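Local coordinates for Sodium/calcium exchanger membrane region domain-containing protein (Archaeoglobus fulgidus, PDB 4KPP) that probably exchanges calcium ions for protons across the membrane, as a transporter of the sodium/calcium exchanger family, at residues A[59-62]-A[63-66]; A[73-76]-A[77-81]; A[103-106]-A[107-111]; A[136-139]-A[140-143]; A[384-387]-A[388-392]. All blocks are in the same frame, centred on the assembly; numbering follows the deposited sequence.

Interaction 1. Residues A[59-62]-A[63-66]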
# COMPACT_ATOMS: atom_id res chain seq x y z
N MET A 59 -10.87 16.09 -7.50
CA MET A 59 -11.78 16.65 -8.49
C MET A 59 -11.80 18.17 -8.37
O MET A 59 -11.91 18.89 -9.36
CB MET A 59 -13.19 16.09 -8.30
CG MET A 59 -14.20 16.55 -9.34
SD MET A 59 -13.80 15.97 -11.01
CE MET A 59 -15.21 16.59 -11.92
N ASP A 60 -11.67 18.65 -7.13
CA ASP A 60 -11.69 20.07 -6.82
C ASP A 60 -10.44 20.76 -7.36
O ASP A 60 -10.52 21.60 -8.26
CB ASP A 60 -11.78 20.26 -5.30
CG ASP A 60 -12.39 21.59 -4.90
OD1 ASP A 60 -12.30 22.56 -5.68
OD2 ASP A 60 -12.96 21.66 -3.80
N VAL A 61 -9.28 20.40 -6.81
CA VAL A 61 -8.01 20.96 -7.25
C VAL A 61 -7.06 19.84 -7.69
O VAL A 61 -6.29 19.31 -6.89
CB VAL A 61 -7.34 21.81 -6.14
CG1 VAL A 61 -6.05 22.45 -6.64
CG2 VAL A 61 -8.30 22.89 -5.64
N PRO A 62 -7.12 19.48 -8.98
CA PRO A 62 -6.34 18.38 -9.56
C PRO A 62 -4.83 18.58 -9.45
O PRO A 62 -4.09 17.60 -9.32
CB PRO A 62 -6.76 18.39 -11.03
CG PRO A 62 -8.11 19.01 -11.04
CD PRO A 62 -8.06 20.05 -9.96
N ARG A 63 -4.38 19.83 -9.50
CA ARG A 63 -2.95 20.15 -9.51
C ARG A 63 -2.28 19.89 -8.16
O ARG A 63 -1.06 19.73 -8.09
CB ARG A 63 -2.71 21.60 -9.92
CG ARG A 63 -2.96 21.91 -11.40
CD ARG A 63 -4.44 22.06 -11.71
NE ARG A 63 -5.14 22.84 -10.70
CZ ARG A 63 -6.43 23.16 -10.76
NH1 ARG A 63 -7.16 22.77 -11.79
NH2 ARG A 63 -6.98 23.87 -9.78
N SER A 64 -3.08 19.86 -7.10
CA SER A 64 -2.55 19.63 -5.76
C SER A 64 -2.61 18.15 -5.38
O SER A 64 -1.85 17.69 -4.53
CB SER A 64 -3.33 20.45 -4.73
OG SER A 64 -3.21 21.84 -4.99
N PHE A 65 -3.51 17.41 -6.01
CA PHE A 65 -3.73 16.01 -5.67
C PHE A 65 -3.58 15.10 -6.88
O PHE A 65 -4.55 14.79 -7.56
CB PHE A 65 -5.11 15.83 -5.04
CG PHE A 65 -5.30 16.59 -3.76
CD1 PHE A 65 -5.75 17.90 -3.77
CD2 PHE A 65 -5.04 15.99 -2.54
CE1 PHE A 65 -5.92 18.60 -2.59
CE2 PHE A 65 -5.21 16.68 -1.35
CZ PHE A 65 -5.65 17.99 -1.38
N SER A 66 -2.35 14.68 -7.14
CA SER A 66 -2.07 13.74 -8.22
C SER A 66 -2.63 12.37 -7.87
O SER A 66 -2.94 12.09 -6.71
CB SER A 66 -0.57 13.62 -8.44
OG SER A 66 0.04 12.98 -7.34

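Interaction 2. Residues A[73-76]-A[77-81]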
# COMPACT_ATOMS: atom_id res chain seq x y z
N LEU A 73 -2.75 8.22 0.09
CA LEU A 73 -3.77 8.45 1.11
C LEU A 73 -4.70 7.25 1.26
O LEU A 73 -5.33 7.07 2.30
CB LEU A 73 -4.57 9.72 0.78
CG LEU A 73 -3.80 11.05 0.79
CD1 LEU A 73 -4.67 12.18 0.26
CD2 LEU A 73 -3.29 11.39 2.18
N ALA A 74 -4.77 6.43 0.22
CA ALA A 74 -5.61 5.23 0.23
C ALA A 74 -5.04 4.11 1.11
O ALA A 74 -5.74 3.16 1.45
CB ALA A 74 -5.84 4.73 -1.19
N VAL A 75 -3.76 4.21 1.46
CA VAL A 75 -3.10 3.19 2.27
C VAL A 75 -2.50 3.76 3.55
O VAL A 75 -1.53 3.23 4.09
CB VAL A 75 -2.02 2.42 1.47
CG1 VAL A 75 -2.67 1.63 0.34
CG2 VAL A 75 -0.97 3.37 0.92
N LEU A 76 -3.09 4.84 4.03
CA LEU A 76 -2.71 5.45 5.30
C LEU A 76 -2.76 4.49 6.50
O LEU A 76 -1.88 4.55 7.37
CB LEU A 76 -3.54 6.71 5.57
CG LEU A 76 -2.77 7.97 5.97
CD1 LEU A 76 -1.60 8.22 5.03
CD2 LEU A 76 -3.70 9.18 5.99
N PRO A 77 -3.78 3.61 6.58
CA PRO A 77 -3.76 2.64 7.68
C PRO A 77 -2.50 1.78 7.71
O PRO A 77 -2.05 1.39 8.79
CB PRO A 77 -4.99 1.77 7.40
CG PRO A 77 -5.92 2.68 6.70
CD PRO A 77 -5.07 3.57 5.86
N GLU A 78 -1.94 1.48 6.55
CA GLU A 78 -0.72 0.69 6.51
C GLU A 78 0.46 1.46 7.10
O GLU A 78 1.28 0.91 7.83
CB GLU A 78 -0.40 0.22 5.09
CG GLU A 78 1.00 -0.36 4.93
CD GLU A 78 1.29 -1.53 5.87
OE1 GLU A 78 2.48 -1.75 6.19
OE2 GLU A 78 0.34 -2.22 6.30
N TYR A 79 0.54 2.75 6.77
CA TYR A 79 1.60 3.59 7.31
C TYR A 79 1.45 3.76 8.82
O TYR A 79 2.45 3.81 9.54
CB TYR A 79 1.62 4.96 6.62
CG TYR A 79 2.27 4.92 5.26
CD1 TYR A 79 1.60 4.38 4.17
CD2 TYR A 79 3.55 5.42 5.07
CE1 TYR A 79 2.19 4.33 2.92
CE2 TYR A 79 4.15 5.38 3.82
CZ TYR A 79 3.47 4.84 2.76
OH TYR A 79 4.06 4.79 1.52
N ALA A 80 0.21 3.83 9.29
CA ALA A 80 -0.05 4.04 10.71
C ALA A 80 0.24 2.78 11.53
O ALA A 80 0.83 2.87 12.61
CB ALA A 80 -1.48 4.50 10.92
N VAL A 81 -0.17 1.63 11.02
CA VAL A 81 0.09 0.36 11.69
C VAL A 81 1.57 0.01 11.66
O VAL A 81 2.15 -0.35 12.69
CB VAL A 81 -0.73 -0.80 11.07
CG1 VAL A 81 -0.28 -2.14 11.62
CG2 VAL A 81 -2.22 -0.59 11.31

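Interaction 3. Residues A[103-106]-A[107-111]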
# COMPACT_ATOMS: atom_id res chain seq x y z
N ASN A 103 5.91 -6.52 8.75
CA ASN A 103 4.65 -5.89 8.36
C ASN A 103 4.77 -5.18 7.01
O ASN A 103 3.85 -5.21 6.19
CB ASN A 103 4.18 -4.91 9.44
CG ASN A 103 2.84 -4.28 9.11
OD1 ASN A 103 2.77 -3.19 8.56
ND2 ASN A 103 1.76 -4.98 9.46
N MET A 104 5.92 -4.54 6.80
CA MET A 104 6.19 -3.82 5.56
C MET A 104 6.28 -4.77 4.37
O MET A 104 5.72 -4.51 3.30
CB MET A 104 7.49 -3.03 5.71
CG MET A 104 7.75 -2.04 4.59
SD MET A 104 9.34 -2.34 3.81
CE MET A 104 8.93 -3.68 2.73
N THR A 105 7.02 -5.86 4.55
CA THR A 105 7.19 -6.85 3.49
C THR A 105 5.88 -7.58 3.23
O THR A 105 5.55 -7.90 2.08
CB THR A 105 8.29 -7.87 3.84
OG1 THR A 105 8.04 -8.44 5.13
CG2 THR A 105 9.66 -7.19 3.85
N GLY A 106 5.12 -7.82 4.29
CA GLY A 106 3.81 -8.43 4.17
C GLY A 106 2.89 -7.57 3.33
O GLY A 106 2.22 -8.06 2.42
N ALA A 107 2.87 -6.27 3.63
CA ALA A 107 2.03 -5.33 2.90
C ALA A 107 2.36 -5.34 1.41
O ALA A 107 1.47 -5.44 0.57
CB ALA A 107 2.16 -3.93 3.48
N ASN A 108 3.65 -5.24 1.09
CA ASN A 108 4.11 -5.23 -0.30
C ASN A 108 3.77 -6.49 -1.07
O ASN A 108 3.25 -6.42 -2.18
CB ASN A 108 5.63 -4.99 -0.36
CG ASN A 108 5.99 -3.53 -0.28
OD1 ASN A 108 6.12 -2.85 -1.30
ND2 ASN A 108 6.14 -3.03 0.94
N ARG A 109 4.07 -7.64 -0.48
CA ARG A 109 3.87 -8.92 -1.17
C ARG A 109 2.39 -9.27 -1.32
O ARG A 109 1.98 -9.85 -2.33
CB ARG A 109 4.65 -10.04 -0.48
CG ARG A 109 6.15 -9.82 -0.47
CD ARG A 109 6.93 -11.12 -0.64
NE ARG A 109 6.67 -12.06 0.44
CZ ARG A 109 7.32 -12.07 1.60
NH1 ARG A 109 8.27 -11.19 1.83
NH2 ARG A 109 7.01 -12.97 2.53
N LEU A 110 1.60 -8.91 -0.32
CA LEU A 110 0.16 -9.13 -0.36
C LEU A 110 -0.47 -8.28 -1.46
O LEU A 110 -1.41 -8.71 -2.13
CB LEU A 110 -0.48 -8.78 0.98
CG LEU A 110 -1.98 -9.04 1.13
CD1 LEU A 110 -2.22 -10.45 1.67
CD2 LEU A 110 -2.63 -7.99 2.02
N LEU A 111 0.05 -7.07 -1.63
CA LEU A 111 -0.47 -6.13 -2.60
C LEU A 111 -0.34 -6.69 -4.02
O LEU A 111 -1.26 -6.61 -4.83
CB LEU A 111 0.29 -4.81 -2.50
CG LEU A 111 -0.43 -3.49 -2.76
CD1 LEU A 111 0.57 -2.50 -3.35
CD2 LEU A 111 -1.66 -3.62 -3.65

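Interaction 4. Residues A[136-139]-A[140-143]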
# COMPACT_ATOMS: atom_id res chain seq x y z
N ASP A 136 0.08 4.32 -20.98
CA ASP A 136 1.49 4.59 -21.28
C ASP A 136 2.18 5.25 -20.10
O ASP A 136 3.40 5.16 -19.95
CB ASP A 136 1.62 5.48 -22.51
CG ASP A 136 1.21 4.77 -23.79
OD1 ASP A 136 1.32 3.53 -23.84
OD2 ASP A 136 0.79 5.46 -24.74
N GLY A 137 1.40 5.92 -19.25
CA GLY A 137 1.94 6.63 -18.11
C GLY A 137 2.52 5.71 -17.06
O GLY A 137 3.27 6.15 -16.19
N ILE A 138 2.18 4.43 -17.14
CA ILE A 138 2.68 3.43 -16.21
C ILE A 138 4.21 3.31 -16.26
O ILE A 138 4.85 2.96 -15.26
CB ILE A 138 1.97 2.06 -16.43
CG1 ILE A 138 0.63 2.05 -15.72
CG2 ILE A 138 2.80 0.89 -15.92
CD1 ILE A 138 0.73 2.30 -14.22
N ARG A 139 4.80 3.64 -17.41
CA ARG A 139 6.25 3.60 -17.57
C ARG A 139 6.98 4.45 -16.53
O ARG A 139 8.14 4.19 -16.20
CB ARG A 139 6.66 4.05 -18.97
CG ARG A 139 6.13 3.19 -20.10
CD ARG A 139 6.86 3.50 -21.40
NE ARG A 139 6.07 3.20 -22.59
CZ ARG A 139 6.09 2.04 -23.23
NH1 ARG A 139 5.34 1.85 -24.31
NH2 ARG A 139 6.87 1.05 -22.80
N LEU A 140 6.29 5.46 -16.01
CA LEU A 140 6.82 6.28 -14.93
C LEU A 140 7.04 5.41 -13.70
O LEU A 140 8.17 5.28 -13.21
CB LEU A 140 5.84 7.42 -14.60
CG LEU A 140 6.33 8.73 -13.98
CD1 LEU A 140 5.20 9.40 -13.21
CD2 LEU A 140 7.56 8.57 -13.10
N GLU A 141 5.96 4.82 -13.19
CA GLU A 141 6.05 4.00 -11.98
C GLU A 141 6.97 2.80 -12.17
O GLU A 141 7.62 2.37 -11.22
CB GLU A 141 4.66 3.55 -11.50
CG GLU A 141 3.52 3.83 -12.46
CD GLU A 141 3.00 5.25 -12.36
OE1 GLU A 141 2.70 5.70 -11.24
OE2 GLU A 141 2.88 5.91 -13.42
N ILE A 142 7.02 2.26 -13.39
CA ILE A 142 7.91 1.15 -13.71
C ILE A 142 9.37 1.52 -13.45
O ILE A 142 10.12 0.74 -12.86
CB ILE A 142 7.75 0.71 -15.18
CG1 ILE A 142 6.37 0.08 -15.41
CG2 ILE A 142 8.85 -0.27 -15.58
CD1 ILE A 142 6.14 -0.40 -16.83
N PHE A 143 9.75 2.71 -13.89
CA PHE A 143 11.11 3.21 -13.71
C PHE A 143 11.49 3.29 -12.24
O PHE A 143 12.56 2.82 -11.84
CB PHE A 143 11.24 4.59 -14.37
CG PHE A 143 12.59 5.23 -14.17
CD1 PHE A 143 13.64 4.92 -15.01
CD2 PHE A 143 12.78 6.16 -13.16
CE1 PHE A 143 14.88 5.51 -14.84
CE2 PHE A 143 14.01 6.75 -12.98
CZ PHE A 143 15.07 6.43 -13.82

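Interaction 5. Residues A[384-387]-A[388-392]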
# COMPACT_ATOMS: atom_id res chain seq x y z
N GLU A 384 12.50 2.59 -23.02
CA GLU A 384 11.34 3.46 -23.18
C GLU A 384 10.91 4.09 -21.85
O GLU A 384 10.60 5.28 -21.79
CB GLU A 384 10.17 2.70 -23.81
CG GLU A 384 10.09 2.90 -25.31
CD GLU A 384 9.98 4.36 -25.68
OE1 GLU A 384 9.12 5.06 -25.11
OE2 GLU A 384 10.77 4.82 -26.53
N SER A 385 10.89 3.27 -20.80
CA SER A 385 10.57 3.74 -19.46
C SER A 385 11.56 4.80 -18.99
O SER A 385 11.21 5.70 -18.23
CB SER A 385 10.58 2.56 -18.48
OG SER A 385 10.55 3.01 -17.14
N PHE A 386 12.80 4.68 -19.46
CA PHE A 386 13.84 5.65 -19.15
C PHE A 386 13.58 6.97 -19.87
O PHE A 386 13.83 8.05 -19.32
CB PHE A 386 15.21 5.08 -19.55
CG PHE A 386 16.32 6.09 -19.52
CD1 PHE A 386 16.95 6.42 -18.34
CD2 PHE A 386 16.73 6.71 -20.70
CE1 PHE A 386 17.97 7.35 -18.32
CE2 PHE A 386 17.76 7.63 -20.68
CZ PHE A 386 18.37 7.95 -19.49
N ARG A 387 13.09 6.88 -21.10
CA ARG A 387 12.80 8.06 -21.91
C ARG A 387 11.55 8.79 -21.44
O ARG A 387 11.45 10.01 -21.58
CB ARG A 387 12.68 7.68 -23.39
CG ARG A 387 14.02 7.50 -24.07
CD ARG A 387 13.87 6.77 -25.39
NE ARG A 387 15.14 6.74 -26.12
CZ ARG A 387 15.40 5.92 -27.14
NH1 ARG A 387 14.48 5.05 -27.54
NH2 ARG A 387 16.58 5.97 -27.74
N THR A 388 10.59 8.04 -20.89
CA THR A 388 9.39 8.64 -20.32
C THR A 388 9.76 9.60 -19.20
O THR A 388 9.24 10.71 -19.12
CB THR A 388 8.45 7.56 -19.75
OG1 THR A 388 7.96 6.75 -20.83
CG2 THR A 388 7.27 8.21 -19.04
N VAL A 389 10.67 9.16 -18.34
CA VAL A 389 11.15 9.99 -17.24
C VAL A 389 11.99 11.15 -17.78
O VAL A 389 11.95 12.26 -17.25
CB VAL A 389 11.96 9.16 -16.23
CG1 VAL A 389 12.53 10.04 -15.13
CG2 VAL A 389 11.09 8.07 -15.64
N LYS A 390 12.74 10.89 -18.84
CA LYS A 390 13.56 11.92 -19.47
C LYS A 390 12.70 13.05 -20.06
O LYS A 390 13.11 14.21 -20.05
CB LYS A 390 14.44 11.31 -20.56
CG LYS A 390 15.47 12.25 -21.14
CD LYS A 390 16.37 11.53 -22.12
CE LYS A 390 17.39 12.48 -22.74
NZ LYS A 390 18.28 11.77 -23.69
N ARG A 391 11.52 12.72 -20.55
CA ARG A 391 10.62 13.72 -21.11
C ARG A 391 9.94 14.56 -20.03
O ARG A 391 9.79 15.77 -20.17
CB ARG A 391 9.55 13.08 -22.00
CG ARG A 391 10.07 12.52 -23.31
CD ARG A 391 8.92 12.25 -24.27
NE ARG A 391 7.82 11.54 -23.61
CZ ARG A 391 7.74 10.22 -23.50
NH1 ARG A 391 8.70 9.45 -23.99
NH2 ARG A 391 6.70 9.67 -22.89
N LEU A 392 9.53 13.90 -18.95
CA LEU A 392 8.84 14.58 -17.85
C LEU A 392 9.72 15.64 -17.19
O LEU A 392 9.23 16.65 -16.70
CB LEU A 392 8.35 13.57 -16.81
CG LEU A 392 7.19 12.67 -17.25
CD1 LEU A 392 6.86 11.65 -16.17
CD2 LEU A 392 5.97 13.51 -17.59

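Interaction 1. Residues A[59-62]-A[63-66]
The guanidinium of Arg63 lies over Pro62, with CD of the proline ring 3.4 Å from Arg63 NH1 and off-centre toward the rim of the group. The CA of Val61 lies on the same face. The other flat group, the Phe65 ring, meets Val61 O at its edge and in its plane, with CD1 3.5 Å from that oxygen. Arg63 can fold back because its chain bends at chi2 (79°) and chi3 (43°). This lays it beside Pro62, pointing the same way. It crosses Val61 at about a right angle, and NH2 comes 3.6 Å from Val61 CG1. The same methyl is also met by Ser64 OG, 3.3 Å from Val61 CG1. The turn is held by Ser64 N, which gives a hydrogen bond of 3.3 Å to Val61 O from above the carbonyl plane. Phe65 N adds weak bonds to Val61 O and Pro62 O. This is the surface turn between helix 32-60 and helix 67-73. Asp60 at the end of the first helix makes salt bridges to Arg205 and Arg206. Ser66 is the N-cap of the second, its OG bonded to Ile69 N, and Phe65 packs back on Ala57 and Glu58 of helix 32-60.

Interaction 2. Residues A[73-76]-A[77-81]
Leu76 O accepts Ala80 N at 2.9 Å, with the donor nearly along the C=O axis. This bond belongs to the first turn of helix 76-91. Just before it, Val75 O takes two weak bonds, from Glu78 N and, at 3.4 Å, from Tyr79 N. Val75 sits at the N-cap position, and Pro77 in the first turn is well placed, since no N-H is needed from it there. The same Val75 O also meets the Tyr79 ring, lying in its plane at the edge, 3.3 Å from CD1. Further out the contact is apolar. Val75 CG2 touches Tyr79 CE1 at 3.9 Å, and Leu76 CB rests on Pro77 CD. Tyr79 CG stands anti to the carbonyl carbon (chi1 -78°), which swings the ring back beside Val75, edge first. Its OH is hydrogen-bonded to Asn284, and the ring packs on Leu288, Leu289 and Thr292 of helix 288-299. If Tyr79 were an alanine, Asn284 would probably lose its hydroxyl partner and a gap would open beside Val75 CG2. Val75 faces helices 242-267 and 271-285. The chemistry is that of a helix start built on backbone carbonyls, with one aromatic side chain tying its apolar flank to a polar residue of helix 271-285 and a buried acid, Glu78, set close to Asp82.

Interaction 3. Residues A[103-106]-A[107-111]
Met104 and Asn108 sit one turn apart on helix 96-127, whose backbone runs here as regular alpha helix, each N-H bonded to the carbonyl four residues back. Its part from Ala107 on is predicted to span the membrane, within the sodium/calcium exchanger family region. Asn108 adds a side-chain bond to that ladder. Its ND2 reaches Met104 O at 2.8 Å, nearly straight at 173°, and the oxygen lies in the amide plane. The backbone N of Asn108 bonds to the same oxygen at 3.1 Å, from the opposite face of the carbonyl plane. Met104 O is thus gripped by two donors of one residue. ND2 also bonds Gln285 O, and OD1 accepts from Lys282, which is likely to fix the buried amide against flipping. Met104 bends at chi2 and chi3 and brings its methyl CE 3.4 Å from Asn108 ND2. On another side, Arg109 curls back over Thr105. Its CG stands beside the backbone N (chi1 -61°), and the bends that follow set one guanidinium face over Thr105 O. The charge is met by a salt bridge to Glu316, with Thr320 and Gln351 as further partners; this ties the helix to helices 311-331 and 338-353. Gly106 O approaches Leu110 CB to 3.1 Å.

Interaction 4. Residues A[136-139]-A[140-143]
Ile138 makes the tight side of this contact, with Glu141 and Ile142 one turn on. Its CG2 meets Ile142 CD1 at 3.7 Å, and its CD1 lies 3.6 Å from Glu141 CG. Both pairs of side chains cross at about a right angle. Ile138 also packs on Leu334 and on helix 271-285, and the side chain of Ile142 is about 7 Å from that of Asp333, a calcium ligand. Glu141 is held in a strained shape: chi1 is only 10°, nearly eclipsed, and CG sits 3.2 Å from Ile138 O. The bend at chi2 then carries the carboxylate back to the start of the turn. There OE2 lies 2.8 Å from Gly137 O, two acceptors as modelled, a close approach that a carboxylate would probably find unfavourable. OE1 is bonded to Tyr176 OH. This is the early part of helix 138-152, predicted to cross the membrane. Ile142 N bonds to Ile138 O at 2.9 Å, four residues back, while Leu140 N reaches Gly137 O only three back, from above the carbonyl plane. Were Glu141 an alanine, the Tyr176 hydroxyl would probably lose its mate and a gap would open beside Ile138 CD1. Toward solvent the contact is looser: Gly137 has no side chain and is exposed, and Arg139 stretches away, extended from CG to NE, to a salt bridge with Glu381.

Interaction 5. Residues A[384-387]-A[388-392]
Thr388 turns its OG1 back toward Glu384, one turn earlier on helix 379-393, and donates to Glu384 O at 3.2 Å from above the carbonyl plane. With CG2 anti to the backbone N, OG1 falls beside that N (chi1 -65°), facing Glu384 O. Thr388 N bonds the same oxygen at 2.9 Å, so Thr388 holds it twice. The carboxylate of Glu384 stands between two arginines. Arg387, extended from CG to NE, presents its guanidinium edge to OE2 in a long salt bridge, 3.9 Å from NH1. Arg391 bends at chi3 and lays one face over Thr388 CA; its NH1 is 4.6 Å from Glu384 OE1, too far for a salt bridge. Both charge pairs are loose, on the more exposed side of the helix. Lys390 is extended, and its CD lies 4.4 Å from Phe386 CE2. Arg391 N bonds Arg387 O at 2.9 Å, and Val389 N to Ser385 O is weak. The buried face is formed by Ser385, Thr388 and Val389. It rests on helix 138-152, where Ser385 OG bonds Arg139 O and Val389 touches Phe143, while Leu179 of helix 163-182 packs against Val389 and Leu392.

Interaction 3 is wholly buried, interactions 2, 4 and 5 are partly so, and interaction 1 lies on the surface. Interactions 1 and 2 bracket helix 67-73: the first leads into it, the second out. Interactions 2 and 3 touch through helices 76-91 and 96-127, where Glu78 OE1 comes close to Asn103 OD1. Interactions 4 and 5 lie on helices packed together, their centres about 9 Å apart. Chemistry follows place. The core stretch 103-111 binds its polar groups to specific partners on other helices. The exposed face of 384-392 has loose charge pairs, and the turn at 59-66 relies on backbone bonds and an arginine laid over proline.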